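Endoglucanase (Mytilus edulis, PDB 1WC2) hydrolyses internal beta-1,4-glucosidic linkages in cellulose-type glucans such as carboxymethylcellulose, and also has expansin activity. Local coordinates at residues A[1-4]-A[10-13]; A[125-130]-A[147-152]; A[16-21]-A[121-126]. All blocks are in the same frame, centred on the assembly; numbering follows the deposited sequence. Where two conformers were deposited one is given.

Interaction 1: A[1-4]-A[10-13]; sequences NQKC and RYNG. With ACT (acetate ion), chain B.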
# COMPACT_ATOMS: atom_id res chain seq x y z
N ASN A 1 -4.11 13.47 14.01
CA ASN A 1 -5.53 13.25 14.38
C ASN A 1 -6.26 12.41 13.33
O ASN A 1 -6.10 12.66 12.13
CB ASN A 1 -6.24 14.60 14.55
CG ASN A 1 -6.15 15.47 13.29
OD1 ASN A 1 -5.06 15.67 12.74
ND2 ASN A 1 -7.29 15.97 12.81
N GLN A 2 -7.06 11.44 13.77
CA GLN A 2 -7.86 10.63 12.86
C GLN A 2 -9.13 11.39 12.47
O GLN A 2 -9.96 11.71 13.33
CB GLN A 2 -8.23 9.29 13.51
CG GLN A 2 -7.02 8.41 13.82
CD GLN A 2 -7.45 7.08 14.43
OE1 GLN A 2 -7.64 6.96 15.64
NE2 GLN A 2 -7.63 6.09 13.58
N LYS A 3 -9.27 11.69 11.19
CA LYS A 3 -10.47 12.34 10.66
C LYS A 3 -11.52 11.33 10.20
O LYS A 3 -12.70 11.68 10.08
CB LYS A 3 -10.12 13.30 9.53
CG LYS A 3 -9.22 14.46 9.98
CD LYS A 3 -8.79 15.37 8.84
CE LYS A 3 -9.94 16.22 8.30
NZ LYS A 3 -9.47 17.13 7.22
N CYS A 4 -11.11 10.09 9.92
CA CYS A 4 -12.04 9.01 9.62
C CYS A 4 -12.69 8.52 10.91
O CYS A 4 -12.06 8.58 11.98
CB CYS A 4 -11.32 7.85 8.94
SG CYS A 4 -10.45 8.29 7.42
N ARG A 10 -14.28 5.41 8.09
CA ARG A 10 -14.74 6.00 6.83
C ARG A 10 -14.70 7.52 6.93
O ARG A 10 -14.72 8.09 8.02
CB ARG A 10 -16.17 5.52 6.50
CG ARG A 10 -16.27 4.02 6.22
CD ARG A 10 -17.69 3.51 6.11
NE ARG A 10 -18.43 4.09 4.99
CZ ARG A 10 -18.34 3.68 3.74
NH1 ARG A 10 -17.51 2.71 3.39
NH2 ARG A 10 -19.09 4.26 2.81
N TYR A 11 -14.65 8.18 5.78
CA TYR A 11 -14.57 9.64 5.68
C TYR A 11 -15.49 10.10 4.56
O TYR A 11 -15.22 9.80 3.39
CB TYR A 11 -13.13 10.06 5.41
CG TYR A 11 -12.85 11.56 5.39
CD1 TYR A 11 -13.03 12.34 6.53
CD2 TYR A 11 -12.35 12.18 4.26
CE1 TYR A 11 -12.74 13.70 6.52
CE2 TYR A 11 -12.06 13.54 4.23
CZ TYR A 11 -12.25 14.30 5.38
OH TYR A 11 -11.94 15.66 5.38
N ASN A 12 -16.58 10.79 4.91
CA ASN A 12 -17.53 11.32 3.93
C ASN A 12 -17.94 10.27 2.88
O ASN A 12 -18.01 10.56 1.70
CB ASN A 12 -16.98 12.59 3.26
CG ASN A 12 -16.74 13.72 4.25
OD1 ASN A 12 -15.69 14.38 4.22
ND2 ASN A 12 -17.70 13.96 5.12
N GLY A 13 -18.23 9.06 3.34
CA GLY A 13 -18.78 8.03 2.48
C GLY A 13 -17.75 7.23 1.69
O GLY A 13 -18.13 6.48 0.78
C ACT B . -21.31 6.20 5.22
O ACT B . -20.40 5.97 6.04
OXT ACT B . -21.08 6.04 4.00
CH3 ACT B . -22.67 6.67 5.66
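Cys-4 and Tyr-11 make the tight half of this contact. The sulfur of Cys-4 lies 3.8 Å from CB of Tyr-11 and approaches the ring only obliquely, Cys-4 SG being 5.5 Å from the Tyr-11 ring centroid. Next to it the backbones close up: CA of Cys-4 sits 3.3 Å from the carbonyl O of Arg-10, a CA-H...O contact. Lys-3 and Tyr-11 run side by side in the same direction, CB of Lys-3 passing 4.0 Å from CE1 of Tyr-11. The lysine bends at chi3 (71°), which brings NZ to the phenol, yet the bond from Lys-3 NZ to Tyr-11 OH is weak at 3.4 Å. Glu-91 serves both better, by a salt bridge to NZ and a hydrogen bond to the hydroxyl, and Thr-78 O also accepts from NZ.

The outer side is looser. Arg-10 is exposed, its first side-chain bond pointing away from residues 1-4; NE donates to O and NH2 to OXT of an acetate, probably from crystallisation, both at 2.9 Å. One cysteine sulfur thus both cross-links to Cys-16, in the strand next to 10-11, and packs on Tyr-11, while the shared carboxylate of Glu-91 holds the lysine and tyrosine ends together.

Interaction 2: A[125-130]-A[147-152]; sequences YGYELH and NPETTW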
# COMPACT_ATOMS: atom_id res chain seq x y z
N TYR A 125 -6.28 0.45 14.87
CA TYR A 125 -6.67 1.85 14.75
C TYR A 125 -7.99 2.03 13.97
O TYR A 125 -8.42 3.17 13.75
CB TYR A 125 -5.53 2.64 14.13
CG TYR A 125 -4.31 2.73 15.04
CD1 TYR A 125 -3.20 1.96 14.80
CD2 TYR A 125 -4.29 3.58 16.16
CE1 TYR A 125 -2.07 2.05 15.62
CE2 TYR A 125 -3.16 3.67 16.99
CZ TYR A 125 -2.07 2.92 16.70
OH TYR A 125 -0.95 3.00 17.51
N GLY A 126 -8.62 0.92 13.56
CA GLY A 126 -9.96 0.93 12.97
C GLY A 126 -10.06 0.80 11.46
O GLY A 126 -11.17 0.83 10.93
N TYR A 127 -8.94 0.67 10.75
CA TYR A 127 -8.95 0.74 9.28
C TYR A 127 -9.10 -0.63 8.62
O TYR A 127 -8.40 -1.58 9.00
CB TYR A 127 -7.67 1.42 8.77
CG TYR A 127 -7.50 2.84 9.28
CD1 TYR A 127 -6.76 3.11 10.41
CD2 TYR A 127 -8.14 3.90 8.65
CE1 TYR A 127 -6.64 4.41 10.91
CE2 TYR A 127 -8.02 5.20 9.13
CZ TYR A 127 -7.26 5.45 10.27
OH TYR A 127 -7.13 6.72 10.80
N GLU A 128 -9.98 -0.71 7.61
CA GLU A 128 -10.21 -1.99 6.92
C GLU A 128 -9.10 -2.37 5.94
O GLU A 128 -9.07 -3.52 5.51
CB GLU A 128 -11.62 -2.10 6.26
CG GLU A 128 -11.87 -1.24 5.05
CD GLU A 128 -13.26 -1.47 4.42
OE1 GLU A 128 -13.91 -2.51 4.66
OE2 GLU A 128 -13.75 -0.59 3.69
N LEU A 129 -8.21 -1.43 5.59
CA LEU A 129 -7.05 -1.68 4.72
C LEU A 129 -5.85 -0.92 5.30
O LEU A 129 -6.00 0.20 5.80
CB LEU A 129 -7.33 -1.19 3.29
CG LEU A 129 -6.18 -1.28 2.28
CD1 LEU A 129 -5.74 -2.72 2.06
CD2 LEU A 129 -6.58 -0.63 0.96
N HIS A 130 -4.67 -1.54 5.21
CA HIS A 130 -3.41 -0.87 5.52
C HIS A 130 -2.40 -1.11 4.39
O HIS A 130 -2.29 -2.24 3.91
CB HIS A 130 -2.82 -1.37 6.84
CG HIS A 130 -1.57 -0.66 7.25
ND1 HIS A 130 -1.60 0.54 7.92
CD2 HIS A 130 -0.26 -0.94 7.00
CE1 HIS A 130 -0.36 0.96 8.10
NE2 HIS A 130 0.47 0.08 7.55
N ASN A 147 3.16 9.06 7.02
CA ASN A 147 2.09 8.11 7.36
C ASN A 147 0.69 8.73 7.36
O ASN A 147 -0.07 8.61 8.34
CB ASN A 147 2.39 7.44 8.70
CG ASN A 147 3.74 6.76 8.71
OD1 ASN A 147 4.35 6.58 7.65
ND2 ASN A 147 4.19 6.35 9.88
N PRO A 148 0.31 9.39 6.26
CA PRO A 148 -1.00 10.04 6.24
C PRO A 148 -2.16 9.04 6.35
O PRO A 148 -2.06 7.92 5.87
CB PRO A 148 -1.03 10.71 4.86
CG PRO A 148 -0.14 9.87 4.03
CD PRO A 148 0.98 9.51 4.95
N GLU A 149 -3.24 9.48 6.97
CA GLU A 149 -4.55 8.83 6.84
C GLU A 149 -5.09 9.10 5.43
O GLU A 149 -4.98 10.23 4.94
CB GLU A 149 -5.50 9.40 7.89
CG GLU A 149 -6.89 8.79 7.95
CD GLU A 149 -7.78 9.51 8.95
OE1 GLU A 149 -7.93 10.75 8.81
OE2 GLU A 149 -8.32 8.83 9.87
N THR A 150 -5.69 8.10 4.78
CA THR A 150 -6.13 8.25 3.40
C THR A 150 -7.51 7.65 3.16
O THR A 150 -7.98 6.84 3.97
CB THR A 150 -5.15 7.55 2.42
OG1 THR A 150 -5.19 6.12 2.59
CG2 THR A 150 -3.70 8.02 2.61
N THR A 151 -8.12 8.03 2.04
CA THR A 151 -9.19 7.23 1.42
C THR A 151 -8.61 6.58 0.17
O THR A 151 -7.65 7.08 -0.43
CB THR A 151 -10.44 8.08 1.09
OG1 THR A 151 -10.08 9.21 0.29
CG2 THR A 151 -11.08 8.62 2.38
N TRP A 152 -9.17 5.44 -0.24
CA TRP A 152 -8.54 4.59 -1.25
C TRP A 152 -9.55 4.08 -2.28
O TRP A 152 -10.74 3.91 -2.00
CB TRP A 152 -7.82 3.41 -0.58
CG TRP A 152 -8.72 2.41 0.06
CD1 TRP A 152 -9.25 2.47 1.31
CD2 TRP A 152 -9.16 1.17 -0.50
NE1 TRP A 152 -10.02 1.36 1.55
CE2 TRP A 152 -9.96 0.53 0.46
CE3 TRP A 152 -8.93 0.52 -1.72
CZ2 TRP A 152 -10.54 -0.72 0.24
CZ3 TRP A 152 -9.51 -0.72 -1.95
CH2 TRP A 152 -10.30 -1.32 -0.97
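Within the double-psi beta-barrel of this glycoside hydrolase family 45 enzyme, the run into strand 129-134 meets strand 148-155 through side chains, with CA of Leu-129 8.8 Å from CA of Trp-152. At one end the phenol of Tyr-127 donates to Glu-149, with OH 2.6 Å from OE2. The carboxylate oxygen lies at the ring's edge, near its plane, and is met on its anti side; ring and carboxylate planes are turned 71° apart. Glu-149 reaches the hydroxyl because CG stands opposite the backbone N (chi1 -177°) and the chain stays extended beyond it. Each oxygen of this buried carboxylate has further donors: OE1 accepts from Thr-78 OG1 and Lys-3 N, OE2 from Cys-4 N. A glutamate fits here since it can gather all of them, and these donors would probably favour its ionised form.

At the other end the contact is apolar. CD2 of Leu-129 rests over the face of the Trp-152 indole in a CH-pi contact, 3.6 Å from the centroid of the six-membered ring and 18° off its normal. A branched leucine can press a methyl onto the flat indole, whose NE1 is hydrogen-bonded to Ser-15.

Strand 14-22 pairs with both strands, parallel to 129-134 and antiparallel to 148-155; from it Ala-17 touches Trp-152, and Ile-73 and Leu-75 of strand 72-78 pack against the same indole.

Interaction 3: A[16-21]-A[121-126]; sequences CASTTN and GHNKYG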
# COMPACT_ATOMS: atom_id res chain seq x y z
N CYS A 16 -11.50 4.34 4.43
CA CYS A 16 -10.16 4.80 4.74
C CYS A 16 -9.12 3.68 4.82
O CYS A 16 -9.44 2.52 5.12
CB CYS A 16 -10.16 5.58 6.06
SG CYS A 16 -11.25 7.03 6.00
N ALA A 17 -7.86 4.04 4.54
CA ALA A 17 -6.70 3.17 4.71
C ALA A 17 -5.65 3.91 5.53
O ALA A 17 -5.37 5.10 5.29
CB ALA A 17 -6.11 2.77 3.36
N SER A 18 -5.06 3.20 6.48
CA SER A 18 -3.86 3.70 7.14
C SER A 18 -2.62 3.34 6.31
O SER A 18 -2.65 2.45 5.45
CB SER A 18 -3.76 3.14 8.57
OG SER A 18 -3.96 1.73 8.64
N THR A 19 -1.54 4.08 6.56
CA THR A 19 -0.26 3.88 5.89
C THR A 19 0.92 3.92 6.86
O THR A 19 0.87 4.60 7.90
CB THR A 19 -0.01 4.91 4.77
OG1 THR A 19 0.17 6.23 5.32
CG2 THR A 19 -1.19 4.97 3.78
N THR A 20 1.98 3.20 6.50
CA THR A 20 3.29 3.34 7.14
C THR A 20 4.41 3.35 6.11
O THR A 20 4.56 2.40 5.35
CB THR A 20 3.62 2.10 8.06
OG1 THR A 20 2.52 1.74 8.91
CG2 THR A 20 4.83 2.40 8.99
N ASN A 21 5.26 4.37 6.19
CA ASN A 21 6.44 4.46 5.34
C ASN A 21 7.40 3.36 5.82
O ASN A 21 7.60 3.22 7.02
CB ASN A 21 7.07 5.85 5.42
CG ASN A 21 6.27 6.89 4.66
OD1 ASN A 21 5.69 6.58 3.61
ND2 ASN A 21 6.20 8.10 5.19
N GLY A 121 -13.28 -5.55 8.03
CA GLY A 121 -12.50 -5.73 9.24
C GLY A 121 -11.79 -4.47 9.68
O GLY A 121 -12.06 -3.39 9.18
N HIS A 122 -10.86 -4.61 10.63
CA HIS A 122 -10.18 -3.44 11.17
C HIS A 122 -8.82 -3.83 11.73
O HIS A 122 -8.67 -4.91 12.32
CB HIS A 122 -11.05 -2.76 12.27
CG HIS A 122 -11.39 -3.70 13.39
ND1 HIS A 122 -12.46 -4.57 13.33
CD2 HIS A 122 -10.74 -3.99 14.54
CE1 HIS A 122 -12.47 -5.33 14.41
NE2 HIS A 122 -11.44 -4.99 15.16
N ASN A 123 -7.84 -2.95 11.56
CA ASN A 123 -6.63 -3.03 12.38
C ASN A 123 -6.86 -2.37 13.75
O ASN A 123 -7.99 -2.00 14.06
CB ASN A 123 -5.39 -2.49 11.63
CG ASN A 123 -5.47 -1.01 11.27
OD1 ASN A 123 -6.22 -0.24 11.87
ND2 ASN A 123 -4.64 -0.61 10.30
N LYS A 124 -5.83 -2.23 14.58
CA LYS A 124 -6.04 -1.73 15.94
C LYS A 124 -6.42 -0.25 15.99
O LYS A 124 -6.89 0.22 17.02
CB LYS A 124 -4.82 -2.03 16.82
CG LYS A 124 -4.57 -3.51 17.04
CD LYS A 124 -3.58 -3.77 18.16
CE LYS A 124 -3.13 -5.22 18.19
NZ LYS A 124 -2.05 -5.50 19.16
N TYR A 125 -6.28 0.45 14.87
CA TYR A 125 -6.67 1.85 14.75
C TYR A 125 -7.99 2.03 13.97
O TYR A 125 -8.42 3.17 13.75
CB TYR A 125 -5.53 2.64 14.13
CG TYR A 125 -4.31 2.73 15.04
CD1 TYR A 125 -3.20 1.96 14.80
CD2 TYR A 125 -4.29 3.58 16.16
CE1 TYR A 125 -2.07 2.05 15.62
CE2 TYR A 125 -3.16 3.67 16.99
CZ TYR A 125 -2.07 2.92 16.70
OH TYR A 125 -0.95 3.00 17.51
N GLY A 126 -8.62 0.92 13.56
CA GLY A 126 -9.96 0.93 12.97
C GLY A 126 -10.06 0.80 11.46
O GLY A 126 -11.17 0.83 10.93
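Ser-18 and Asn-123 meet through a single polar link. The amide nitrogen ND2 of Asn-123 donates to OG of Ser-18 at 2.9 Å, with an N-H...O angle of 146°, so the bond is moderately bent. The hydroxyl oxygen lies almost exactly in the amide plane, as suits a planar NH2 group. Asn-123 holds CG between its own backbone N and carbonyl carbon (chi1 64°), a placing that leaves OD1 beside the following backbone while ND2 reaches across to the strand.

Further hydrogen bonds surround this link. Ser-18 OG also bonds to ND1 of His-130 in the conformer given, and ND2 of Asn-123 has a second acceptor in the carbonyl O of Trp-112. Serine is apt on this buried strand, since its short hydroxyl can meet imidazole and amide at once.

Bonds within the loop shape the donor's own segment. OD1 of Asn-123 accepts from the backbone N of Tyr-125 at 3.1 Å, an Asx turn, with the donor above the carbonyl plane, 42° out of it. The same residue opens a type I beta turn ending at Gly-126, closed by the 3.0 Å backbone bond from Gly-126 N to Asn-123 O. Gly-126, the last residue of the turn, has a positive phi, a conformation easy for glycine, and OD1 of Asn-123 also accepts from Tyr-127 N.

An alanine at Asn-123 would remove the amide and is likely to leave Ser-18 OG without this donor and the turn without its side-chain acceptor. One amide therefore serves two ends: its oxygen orders the loop's backbone, and its nitrogen ties that ordered loop to strand 14-22.

Overall arrangement
The three contacts form one connected region on the same side of the chain's centre. Interactions 2 and 3, whose centres lie about 4 Å apart, share Tyr-125 and Gly-126, and are also joined by a probable hydrogen bond between Asn-147 OD1 and Asn-21 N at 2.8 Å. Interaction 1 reaches both: its disulfide ends on Cys-16 of interaction 3, while Gln-2 NE2 probably bonds to Tyr-127 OH of interaction 2 at 2.9 Å and to Tyr-125 O at 3.0 Å. Asp-132, probably the proton donor, has its side chain about 8 Å from that of Ser-18 and about 10 Å from that of Leu-129, whereas interaction 1 lies away from the active site.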